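Local coordinates for condensin complex subunit 3 (Schizosaccharomyces pombe, PDB 5OQR), which serves as a regulatory subunit of condensin, the complex required to convert interphase chromatin into condensed, mitotic-like chromosomes, at residues Cys101-Asn109 against Glu140-Leu148; Phe649-Leu657 against Lys725-Leu733. One frame throughout, in Å; residues are numbered along the deposited sequence.

Interaction 1: Cys101-Asn109 against Glu140-Leu148; sequences CQIIARVVN and EAVVALSRL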
loop_
_atom_site.group_PDB
_atom_site.type_symbol
_atom_site.label_atom_id
_atom_site.label_comp_id
_atom_site.label_asym_id
_atom_site.label_seq_id
_atom_site.Cartn_x
_atom_site.Cartn_y
_atom_site.Cartn_z
ATOM N N CYS A 101 -36.174 2.243 7.886
ATOM C CA CYS A 101 -35.273 2.639 6.810
ATOM C C CYS A 101 -35.202 1.565 5.735
ATOM O O CYS A 101 -35.171 1.872 4.538
ATOM C CB CYS A 101 -33.882 2.926 7.373
ATOM S SG CYS A 101 -33.801 4.383 8.435
ATOM N N GLN A 102 -35.174 0.295 6.144
ATOM C CA GLN A 102 -35.156 -0.799 5.179
ATOM C C GLN A 102 -36.371 -0.738 4.265
ATOM O O GLN A 102 -36.248 -0.821 3.037
ATOM C CB GLN A 102 -35.103 -2.138 5.915
ATOM C CG GLN A 102 -35.019 -3.353 5.006
ATOM C CD GLN A 102 -35.092 -4.655 5.776
ATOM O OE1 GLN A 102 -35.764 -4.745 6.801
ATOM N NE2 GLN A 102 -34.396 -5.673 5.286
ATOM N N ILE A 103 -37.561 -0.587 4.848
ATOM C CA ILE A 103 -38.784 -0.569 4.053
ATOM C C ILE A 103 -38.817 0.665 3.158
ATOM O O ILE A 103 -39.035 0.566 1.946
ATOM C CB ILE A 103 -40.020 -0.634 4.968
ATOM C CG1 ILE A 103 -40.003 -1.922 5.796
ATOM C CG2 ILE A 103 -41.299 -0.577 4.140
ATOM C CD1 ILE A 103 -40.986 -1.924 6.945
ATOM N N ILE A 104 -38.599 1.844 3.742
ATOM C CA ILE A 104 -38.678 3.080 2.967
ATOM C C ILE A 104 -37.728 3.027 1.782
ATOM O O ILE A 104 -38.078 3.441 0.670
ATOM C CB ILE A 104 -38.396 4.294 3.870
ATOM C CG1 ILE A 104 -39.536 4.469 4.876
ATOM C CG2 ILE A 104 -38.225 5.568 3.034
ATOM C CD1 ILE A 104 -39.266 5.504 5.930
ATOM N N ALA A 105 -36.513 2.519 1.994
ATOM C CA ALA A 105 -35.535 2.460 0.912
ATOM C C ALA A 105 -36.075 1.673 -0.273
ATOM O O ALA A 105 -35.949 2.099 -1.427
ATOM C CB ALA A 105 -34.232 1.838 1.415
ATOM N N ARG A 106 -36.684 0.519 -0.009
ATOM C CA ARG A 106 -37.133 -0.346 -1.092
ATOM C C ARG A 106 -38.432 0.152 -1.714
ATOM O O ARG A 106 -38.604 0.078 -2.936
ATOM C CB ARG A 106 -37.313 -1.774 -0.582
ATOM C CG ARG A 106 -36.061 -2.388 0.020
ATOM C CD ARG A 106 -36.200 -3.897 0.129
ATOM N NE ARG A 106 -35.091 -4.513 0.852
ATOM C CZ ARG A 106 -34.977 -5.818 1.074
ATOM N NH1 ARG A 106 -33.934 -6.292 1.740
ATOM N NH2 ARG A 106 -35.905 -6.656 0.629
ATOM N N VAL A 107 -39.354 0.664 -0.898
ATOM C CA VAL A 107 -40.677 1.008 -1.408
ATOM C C VAL A 107 -40.614 2.265 -2.268
ATOM O O VAL A 107 -41.203 2.317 -3.354
ATOM C CB VAL A 107 -41.675 1.161 -0.246
ATOM C CG1 VAL A 107 -43.055 1.530 -0.772
ATOM C CG2 VAL A 107 -41.754 -0.130 0.555
ATOM N N VAL A 108 -39.908 3.300 -1.803
ATOM C CA VAL A 108 -39.805 4.523 -2.593
ATOM C C VAL A 108 -39.200 4.224 -3.955
ATOM O O VAL A 108 -39.553 4.860 -4.955
ATOM C CB VAL A 108 -38.989 5.596 -1.844
ATOM C CG1 VAL A 108 -37.513 5.207 -1.761
ATOM C CG2 VAL A 108 -39.148 6.947 -2.521
ATOM N N ASN A 109 -38.286 3.254 -4.020
ATOM C CA ASN A 109 -37.667 2.881 -5.284
ATOM C C ASN A 109 -38.672 2.339 -6.291
ATOM O O ASN A 109 -38.339 2.237 -7.477
ATOM C CB ASN A 109 -36.575 1.839 -5.034
ATOM C CG ASN A 109 -35.781 1.515 -6.284
ATOM O OD1 ASN A 109 -35.410 2.409 -7.045
ATOM N ND2 ASN A 109 -35.523 0.232 -6.504
ATOM N N GLU A 140 -28.969 1.128 5.894
ATOM C CA GLU A 140 -30.241 1.236 5.193
ATOM C C GLU A 140 -30.675 2.681 4.997
ATOM O O GLU A 140 -31.481 2.956 4.103
ATOM C CB GLU A 140 -31.321 0.470 5.959
ATOM C CG GLU A 140 -31.031 -1.009 6.119
ATOM C CD GLU A 140 -31.026 -1.749 4.798
ATOM O OE1 GLU A 140 -31.470 -1.166 3.787
ATOM O OE2 GLU A 140 -30.577 -2.914 4.770
ATOM N N ALA A 141 -30.159 3.609 5.805
ATOM C CA ALA A 141 -30.584 5.000 5.695
ATOM C C ALA A 141 -30.026 5.651 4.438
ATOM O O ALA A 141 -30.748 6.356 3.725
ATOM C CB ALA A 141 -30.157 5.777 6.939
ATOM N N VAL A 142 -28.741 5.431 4.147
ATOM C CA VAL A 142 -28.147 6.028 2.954
ATOM C C VAL A 142 -28.812 5.471 1.704
ATOM O O VAL A 142 -29.019 6.189 0.719
ATOM C CB VAL A 142 -26.621 5.807 2.938
ATOM C CG1 VAL A 142 -25.992 6.334 4.224
ATOM C CG2 VAL A 142 -26.277 4.337 2.740
ATOM N N VAL A 143 -29.165 4.183 1.725
ATOM C CA VAL A 143 -29.881 3.594 0.597
ATOM C C VAL A 143 -31.219 4.295 0.410
ATOM O O VAL A 143 -31.601 4.659 -0.709
ATOM C CB VAL A 143 -30.063 2.078 0.806
ATOM C CG1 VAL A 143 -30.731 1.449 -0.410
ATOM C CG2 VAL A 143 -28.724 1.406 1.075
ATOM N N ALA A 144 -31.949 4.499 1.507
ATOM C CA ALA A 144 -33.206 5.235 1.434
ATOM C C ALA A 144 -32.966 6.671 0.992
ATOM O O ALA A 144 -33.618 7.170 0.067
ATOM C CB ALA A 144 -33.910 5.204 2.792
ATOM N N LEU A 145 -32.023 7.351 1.645
ATOM C CA LEU A 145 -31.776 8.753 1.338
ATOM C C LEU A 145 -31.269 8.923 -0.089
ATOM O O LEU A 145 -31.637 9.883 -0.777
ATOM C CB LEU A 145 -30.778 9.325 2.344
ATOM C CG LEU A 145 -30.856 10.833 2.581
ATOM C CD1 LEU A 145 -30.250 11.181 3.923
ATOM C CD2 LEU A 145 -30.153 11.592 1.485
ATOM N N SER A 146 -30.437 7.992 -0.560
ATOM C CA SER A 146 -29.902 8.075 -1.914
ATOM C C SER A 146 -30.990 8.068 -2.979
ATOM O O SER A 146 -30.683 8.304 -4.152
ATOM C CB SER A 146 -28.934 6.917 -2.167
ATOM O OG SER A 146 -29.601 5.671 -2.098
ATOM N N ARG A 147 -32.241 7.797 -2.611
ATOM C CA ARG A 147 -33.339 7.851 -3.565
ATOM C C ARG A 147 -33.864 9.263 -3.786
ATOM O O ARG A 147 -34.712 9.459 -4.662
ATOM C CB ARG A 147 -34.476 6.945 -3.090
ATOM C CG ARG A 147 -34.115 5.470 -3.076
ATOM C CD ARG A 147 -34.061 4.900 -4.485
ATOM N NE ARG A 147 -33.353 3.624 -4.536
ATOM C CZ ARG A 147 -32.061 3.481 -4.823
ATOM N NH1 ARG A 147 -31.304 4.536 -5.098
ATOM N NH2 ARG A 147 -31.519 2.270 -4.840
ATOM N N LEU A 148 -33.383 10.243 -3.020
ATOM C CA LEU A 148 -33.785 11.637 -3.171
ATOM C C LEU A 148 -32.598 12.519 -3.541
ATOM O O LEU A 148 -32.552 13.697 -3.181
ATOM C CB LEU A 148 -34.446 12.145 -1.891
ATOM C CG LEU A 148 -35.665 11.362 -1.395
ATOM C CD1 LEU A 148 -36.173 11.953 -0.090
ATOM C CD2 LEU A 148 -36.770 11.348 -2.439
#

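Interaction 2: Phe649-Leu657 against Lys725-Leu733; sequences FCDALLSLL and KERKFMISL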
loop_
_atom_site.group_PDB
_atom_site.type_symbol
_atom_site.label_atom_id
_atom_site.label_comp_id
_atom_site.label_asym_id
_atom_site.label_seq_id
_atom_site.Cartn_x
_atom_site.Cartn_y
_atom_site.Cartn_z
ATOM N N PHE A 649 12.094 -1.692 24.799
ATOM C CA PHE A 649 10.668 -1.393 24.808
ATOM C C PHE A 649 10.302 -0.281 25.787
ATOM O O PHE A 649 9.795 0.775 25.390
ATOM C CB PHE A 649 9.917 -2.684 25.151
ATOM C CG PHE A 649 8.424 -2.576 25.062
ATOM C CD1 PHE A 649 7.698 -1.929 26.046
ATOM C CD2 PHE A 649 7.745 -3.151 24.006
ATOM C CE1 PHE A 649 6.327 -1.841 25.963
ATOM C CE2 PHE A 649 6.377 -3.068 23.922
ATOM C CZ PHE A 649 5.665 -2.413 24.899
ATOM N N CYS A 650 10.545 -0.510 27.077
ATOM C CA CYS A 650 10.050 0.405 28.100
ATOM C C CYS A 650 10.636 1.799 27.929
ATOM O O CYS A 650 9.917 2.800 28.005
ATOM C CB CYS A 650 10.368 -0.146 29.491
ATOM S SG CYS A 650 9.433 -1.622 29.925
ATOM N N ASP A 651 11.945 1.885 27.698
ATOM C CA ASP A 651 12.580 3.193 27.581
ATOM C C ASP A 651 12.093 3.931 26.342
ATOM O O ASP A 651 11.889 5.149 26.378
ATOM C CB ASP A 651 14.098 3.036 27.553
ATOM C CG ASP A 651 14.601 2.066 28.606
ATOM O OD1 ASP A 651 14.945 2.519 29.717
ATOM O OD2 ASP A 651 14.644 0.849 28.320
ATOM N N ALA A 652 11.903 3.211 25.234
ATOM C CA ALA A 652 11.355 3.835 24.038
ATOM C C ALA A 652 9.940 4.336 24.285
ATOM O O ALA A 652 9.590 5.453 23.887
ATOM C CB ALA A 652 11.374 2.845 22.874
ATOM N N LEU A 653 9.115 3.528 24.949
ATOM C CA LEU A 653 7.724 3.910 25.167
ATOM C C LEU A 653 7.618 5.061 26.160
ATOM O O LEU A 653 6.765 5.941 26.007
ATOM C CB LEU A 653 6.929 2.700 25.650
ATOM C CG LEU A 653 5.406 2.820 25.622
ATOM C CD1 LEU A 653 4.893 3.007 24.203
ATOM C CD2 LEU A 653 4.788 1.586 26.254
ATOM N N LEU A 654 8.471 5.071 27.184
ATOM C CA LEU A 654 8.467 6.182 28.130
ATOM C C LEU A 654 8.884 7.480 27.454
ATOM O O LEU A 654 8.292 8.536 27.704
ATOM C CB LEU A 654 9.391 5.871 29.309
ATOM C CG LEU A 654 8.931 4.774 30.268
ATOM C CD1 LEU A 654 9.982 4.549 31.341
ATOM C CD2 LEU A 654 7.593 5.122 30.900
ATOM N N SER A 655 9.905 7.423 26.597
ATOM C CA SER A 655 10.325 8.617 25.873
ATOM C C SER A 655 9.196 9.156 25.007
ATOM O O SER A 655 9.024 10.373 24.883
ATOM C CB SER A 655 11.553 8.305 25.019
ATOM O OG SER A 655 12.698 8.106 25.826
ATOM N N LEU A 656 8.411 8.264 24.402
ATOM C CA LEU A 656 7.296 8.709 23.578
ATOM C C LEU A 656 6.200 9.351 24.417
ATOM O O LEU A 656 5.537 10.284 23.952
ATOM C CB LEU A 656 6.737 7.532 22.777
ATOM C CG LEU A 656 7.611 7.075 21.607
ATOM C CD1 LEU A 656 7.123 5.746 21.061
ATOM C CD2 LEU A 656 7.628 8.124 20.505
ATOM N N LEU A 657 5.992 8.873 25.645
ATOM C CA LEU A 657 4.989 9.484 26.510
ATOM C C LEU A 657 5.329 10.941 26.795
ATOM O O LEU A 657 4.464 11.820 26.711
ATOM C CB LEU A 657 4.867 8.693 27.813
ATOM C CG LEU A 657 3.962 7.458 27.785
ATOM C CD1 LEU A 657 4.057 6.715 29.102
ATOM C CD2 LEU A 657 2.516 7.839 27.509
ATOM N N LYS A 725 -0.968 8.561 34.867
ATOM C CA LYS A 725 -1.198 7.689 33.719
ATOM C C LYS A 725 0.047 6.878 33.393
ATOM O O LYS A 725 -0.049 5.707 33.009
ATOM C CB LYS A 725 -1.619 8.510 32.501
ATOM C CG LYS A 725 -1.880 7.669 31.249
ATOM C CD LYS A 725 -1.596 8.444 29.976
ATOM C CE LYS A 725 -1.594 7.521 28.767
ATOM N NZ LYS A 725 -2.862 6.752 28.649
ATOM N N GLU A 726 1.225 7.485 33.536
ATOM C CA GLU A 726 2.460 6.830 33.124
ATOM C C GLU A 726 2.630 5.494 33.837
ATOM O O GLU A 726 2.639 4.433 33.205
ATOM C CB GLU A 726 3.646 7.758 33.393
ATOM C CG GLU A 726 4.935 7.365 32.704
ATOM C CD GLU A 726 5.914 8.523 32.609
ATOM O OE1 GLU A 726 5.517 9.596 32.105
ATOM O OE2 GLU A 726 7.072 8.369 33.050
ATOM N N ARG A 727 2.747 5.528 35.166
ATOM C CA ARG A 727 2.857 4.288 35.925
ATOM C C ARG A 727 1.615 3.426 35.743
ATOM O O ARG A 727 1.713 2.199 35.639
ATOM C CB ARG A 727 3.091 4.603 37.401
ATOM C CG ARG A 727 3.708 3.466 38.196
ATOM C CD ARG A 727 4.019 3.901 39.617
ATOM N NE ARG A 727 5.339 4.515 39.739
ATOM C CZ ARG A 727 5.727 5.262 40.768
ATOM N NH1 ARG A 727 4.894 5.509 41.769
ATOM N NH2 ARG A 727 6.950 5.773 40.794
ATOM N N LYS A 728 0.436 4.050 35.700
ATOM C CA LYS A 728 -0.783 3.315 35.378
ATOM C C LYS A 728 -0.661 2.616 34.031
ATOM O O LYS A 728 -1.011 1.439 33.894
ATOM C CB LYS A 728 -1.985 4.259 35.358
ATOM C CG LYS A 728 -2.784 4.314 36.650
ATOM C CD LYS A 728 -4.241 4.685 36.389
ATOM C CE LYS A 728 -4.977 3.579 35.635
ATOM N NZ LYS A 728 -6.458 3.705 35.727
ATOM N N PHE A 729 -0.177 3.338 33.019
ATOM C CA PHE A 729 -0.178 2.803 31.664
ATOM C C PHE A 729 0.794 1.639 31.527
ATOM O O PHE A 729 0.494 0.651 30.850
ATOM C CB PHE A 729 0.162 3.906 30.666
ATOM C CG PHE A 729 0.208 3.431 29.250
ATOM C CD1 PHE A 729 1.410 3.342 28.575
ATOM C CD2 PHE A 729 -0.951 3.047 28.601
ATOM C CE1 PHE A 729 1.454 2.893 27.274
ATOM C CE2 PHE A 729 -0.915 2.597 27.300
ATOM C CZ PHE A 729 0.288 2.514 26.637
ATOM N N MET A 730 1.964 1.734 32.161
ATOM C CA MET A 730 2.926 0.642 32.083
ATOM C C MET A 730 2.369 -0.631 32.699
ATOM O O MET A 730 2.667 -1.732 32.224
ATOM C CB MET A 730 4.232 1.042 32.769
ATOM C CG MET A 730 4.902 2.265 32.161
ATOM S SD MET A 730 5.230 2.103 30.394
ATOM C CE MET A 730 6.542 0.887 30.397
ATOM N N ILE A 731 1.558 -0.506 33.753
ATOM C CA ILE A 731 0.924 -1.677 34.349
ATOM C C ILE A 731 -0.139 -2.233 33.412
ATOM O O ILE A 731 -0.332 -3.449 33.326
ATOM C CB ILE A 731 0.340 -1.317 35.729
ATOM C CG1 ILE A 731 1.470 -1.045 36.721
ATOM C CG2 ILE A 731 -0.557 -2.438 36.265
ATOM C CD1 ILE A 731 1.022 -0.345 37.985
ATOM N N SER A 732 -0.839 -1.351 32.694
ATOM C CA SER A 732 -1.846 -1.790 31.733
ATOM C C SER A 732 -1.289 -2.812 30.753
ATOM O O SER A 732 -2.027 -3.682 30.277
ATOM C CB SER A 732 -2.393 -0.584 30.970
ATOM O OG SER A 732 -1.354 0.099 30.292
ATOM N N LEU A 733 0.005 -2.730 30.443
ATOM C CA LEU A 733 0.584 -3.620 29.443
ATOM C C LEU A 733 0.692 -5.051 29.948
ATOM O O LEU A 733 0.612 -5.992 29.151
ATOM C CB LEU A 733 1.957 -3.098 29.024
ATOM C CG LEU A 733 1.965 -1.632 28.589
ATOM C CD1 LEU A 733 3.377 -1.175 28.297
ATOM C CD2 LEU A 733 1.065 -1.426 27.381
#

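Interaction 1: Cys101-Asn109 against Glu140-Leu148
A105 and A144 meet at the centre of this contact. Their CB atoms are 3.7 Å apart. A105 CB also lies over the backbone of the other helix, 3.5 Å from A144 N. With so little side chain between them, the two axes come within 7.9 Å. They run in nearly the same direction, 27° apart. V143 CG1 touches A105 CB, and I104 CG2 reaches A144 CB.

At the N-terminal end, C101 CB packs on E140 CB at 3.8 Å, and C101 SG is near A141 CB. The E140 chain bends at chi2 (-65°), which brings OE1 near Q102 CA, while CB packs against Q102 N. E140 OE2 and R106 NH1 stay 5.6 Å apart, so this is no salt bridge. R106 NH1 instead makes a long, weak ion pair with D55.

At the other end, the R147 chain also folds at chi2. The side chains of R147 and V108 cross at a slant, with R147 CG 3.7 Å from V108 CG1. R147 NE is 3.5 Å from N109 OD1, but the angle is too poor for a hydrogen bond.

Further out, helix 78-86 packs on I103, I104 and V107. Helix 173-182 touches V143 and R147. The contact joins HEAT 2 to HEAT 3 in the helical solenoid. No hydrogen bond crosses it, so this part of the junction rests on apolar packing, closest at the alanines; E140 and R147 take part mainly through their aliphatic carbons.

Interaction 2: Phe649-Leu657 against Lys725-Leu733
The rings of F649 and F729 are both met at the edge, by leucine methyl groups. L733 CD1 lies near the plane of the F649 ring, 3.8 Å from F649 CE1. L653 CD2 lies near the plane of the F729 ring, 3.7 Å from F729 CE1. The side chains of L653 and F729 cross at about a right angle. L657 CD1 approaches the F729 ring obliquely and less closely. The two leucines at the ring edges also meet each other. L653 CD2 and L733 CD1 touch tip to tip at 3.7 Å.

M730 fills the middle. Its chain turns at chi2 (-56°) and again at chi3 (-70°), which carries CE back to C650. M730 CE sits 3.9 Å from C650 SG, while M730 SD rests against CD2 of both L653 and L654.

This is helix-on-helix packing in the C-terminal part of an alpha solenoid. Segments F649-L657 and K725-L733, the latter in HEAT 9, lie at 142° to each other, so the two run roughly antiparallel. Long side chains fill the space between axes 11.4 Å apart. Helix 669-682 touches F649, L653, K725 and F729, and so packs against both partners. Helix 706-717 covers F649 and C650.

Towards the N-terminal end of K725-L733, the charged residues E726 and K725 join in through their aliphatic chains. E726 CG touches L657 CD1 at 3.8 Å and also meets L654 CD2. The E726 chain is extended beyond CG. Its carboxylate passes L654 CD2, and OE2 takes a weak hydrogen bond from S722 N. At the rim, the aliphatic chain of K725 brings CE to 4.3 Å from L657 CD2.

How the interactions relate
The two interactions lie far apart in one elongated, all-helical chain. Their centres are about 49 Å apart, and their nearest atoms about 34 Å. They share no helix and do not touch. Interaction 1 comes first along the chain and is complete before interaction 2 begins. It joins helices 94-108 and 135-145, in HEAT 2 and HEAT 3 near the N-terminus. Interaction 2 joins helices 639-661 and 725-736 near the C-terminus, the second of these in HEAT 9. Each is a local helix-helix contact in a different part of the solenoid. Many helices lie between them along the chain, HEAT 4 to HEAT 8 among them.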